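Local coordinates for protein cysteine desulfurase (Stenotrophomonas maltophilia, PDB 6WCI) that probably catalyses the pyridoxal-phosphate-dependent removal of sulfur from L-cysteine, yielding L-alanine and a persulfide on a sulfur carrier, at residues Gly92-Leu97 and Leu108-Gly113. Sequence-based numbering, arbitrary orientation.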
loop_
_atom_site.group_PDB
_atom_site.type_symbol
_atom_site.label_atom_id
_atom_site.label_comp_id
_atom_site.label_asym_id
_atom_site.label_seq_id
_atom_site.Cartn_x
_atom_site.Cartn_y
_atom_site.Cartn_z
ATOM N N GLY B 92 16.069 1.096 -7.859
ATOM C CA GLY B 92 16.874 2.291 -7.640
ATOM C C GLY B 92 16.372 3.110 -6.465
ATOM O O GLY B 92 17.159 3.690 -5.714
ATOM N N ALA B 93 15.051 3.148 -6.279
ATOM C CA ALA B 93 14.471 3.916 -5.184
ATOM C C ALA B 93 14.790 3.282 -3.841
ATOM O O ALA B 93 15.003 3.988 -2.851
ATOM C CB ALA B 93 12.961 4.028 -5.370
ATOM N N ARG B 94 14.806 1.945 -3.788
ATOM C CA ARG B 94 15.217 1.253 -2.573
ATOM C C ARG B 94 16.662 1.581 -2.217
ATOM O O ARG B 94 17.000 1.717 -1.036
ATOM C CB ARG B 94 15.028 -0.265 -2.733
ATOM C CG ARG B 94 15.303 -1.049 -1.444
ATOM C CD ARG B 94 15.685 -2.519 -1.687
ATOM N NE ARG B 94 14.732 -3.202 -2.550
ATOM C CZ ARG B 94 13.603 -3.762 -2.128
ATOM N NH1 ARG B 94 13.276 -3.730 -0.843
ATOM N NH2 ARG B 94 12.794 -4.357 -3.001
ATOM N N ASN B 95 17.534 1.702 -3.220
ATOM C CA ASN B 95 18.938 2.002 -2.932
ATOM C C ASN B 95 19.111 3.436 -2.460
ATOM O O ASN B 95 19.957 3.718 -1.603
ATOM C CB ASN B 95 19.805 1.744 -4.166
ATOM C CG ASN B 95 19.724 0.306 -4.650
ATOM O OD1 ASN B 95 19.302 -0.583 -3.912
ATOM N ND2 ASN B 95 20.139 0.070 -5.896
ATOM N N THR B 96 18.329 4.356 -3.022
ATOM C CA THR B 96 18.403 5.751 -2.605
ATOM C C THR B 96 17.875 5.930 -1.195
ATOM O O THR B 96 18.427 6.710 -0.415
ATOM C CB THR B 96 17.607 6.632 -3.565
ATOM O OG1 THR B 96 18.151 6.506 -4.877
ATOM C CG2 THR B 96 17.677 8.093 -3.117
ATOM N N LEU B 97 16.781 5.246 -0.862
ATOM C CA LEU B 97 16.274 5.310 0.504
ATOM C C LEU B 97 17.276 4.704 1.475
ATOM O O LEU B 97 17.509 5.249 2.563
ATOM C CB LEU B 97 14.921 4.603 0.593
ATOM C CG LEU B 97 14.078 4.834 1.848
ATOM C CD1 LEU B 97 13.890 6.342 2.133
ATOM C CD2 LEU B 97 12.737 4.129 1.716
ATOM N N LEU B 108 16.171 -3.565 3.878
ATOM C CA LEU B 108 15.145 -2.529 3.894
ATOM C C LEU B 108 13.907 -3.058 3.182
ATOM O O LEU B 108 13.924 -3.268 1.960
ATOM C CB LEU B 108 15.663 -1.253 3.233
ATOM C CG LEU B 108 14.856 0.026 3.398
ATOM C CD1 LEU B 108 14.792 0.443 4.873
ATOM C CD2 LEU B 108 15.470 1.124 2.545
ATOM N N VAL B 109 12.841 -3.263 3.942
ATOM C CA VAL B 109 11.580 -3.765 3.414
ATOM C C VAL B 109 10.681 -2.580 3.098
ATOM O O VAL B 109 10.420 -1.745 3.970
ATOM C CB VAL B 109 10.909 -4.712 4.422
ATOM C CG1 VAL B 109 9.595 -5.244 3.865
ATOM C CG2 VAL B 109 11.858 -5.861 4.795
ATOM N N LEU B 110 10.204 -2.504 1.854
ATOM C CA LEU B 110 9.327 -1.425 1.414
ATOM C C LEU B 110 7.873 -1.824 1.651
ATOM O O LEU B 110 7.481 -2.952 1.340
ATOM C CB LEU B 110 9.564 -1.115 -0.068
ATOM C CG LEU B 110 11.013 -0.806 -0.477
ATOM C CD1 LEU B 110 11.158 -0.629 -1.972
ATOM C CD2 LEU B 110 11.517 0.448 0.247
ATOM N N CYS B 111 7.082 -0.908 2.212
ATOM C CA CYS B 111 5.686 -1.193 2.535
ATOM C C CYS B 111 4.887 0.117 2.487
ATOM O O CYS B 111 5.400 1.160 2.081
ATOM C CB CYS B 111 5.601 -1.899 3.890
ATOM S SG CYS B 111 6.401 -0.958 5.213
ATOM N N SER B 112 3.621 0.062 2.898
ATOM C CA SER B 112 2.680 1.143 2.633
ATOM C C SER B 112 2.715 2.258 3.673
ATOM O O SER B 112 1.917 3.192 3.566
ATOM C CB SER B 112 1.255 0.591 2.530
ATOM O OG SER B 112 0.876 -0.032 3.738
ATOM N N GLY B 113 3.608 2.186 4.647
ATOM C CA GLY B 113 3.722 3.201 5.681
ATOM C C GLY B 113 4.307 2.619 6.952
ATOM O O GLY B 113 4.558 1.418 7.070
#
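At the outer strand of the seven-stranded sheet in the PLP-binding domain, Arg94 and Leu97 of helix 81-101 pack on Leu108 and Leu110, a worked case of a helix packing on the face of an end strand while its arginine reaches round to bond a backbone carbonyl on the strand's outer edge. Arg94 NH1 donates to Leu108 O at 2.9 Å; the oxygen lies in the guanidinium plane, and the N-H...O angle of 132° makes the bond distinctly bent. With Arg94 CG anti to the backbone N (chi1 -174°), a bend at chi3 (-52°) brings the guanidinium to the strand, where Leu110 CD1 sits over one face, offset toward its rim, 4.0 Å from Arg94 CZ. Strand 254-258 is the single reversed strand, lying between 108-111 and the parallel strands, as in the large domain of fold-type I PLP enzymes. Leu97 forms the apolar half of the contact: its CG meets Leu108 CD2 at 4.0 Å, the two side chains at about a right angle, whereas those of Leu97 and Leu110 pass in opposite directions, CD2 to CD2 at 4.1 Å. Salt bridges from Glu91 to Arg94 NE and from Glu294 to NH1 probably offset the buried charge, Glu294 OE2 also accepting from Leu110 N.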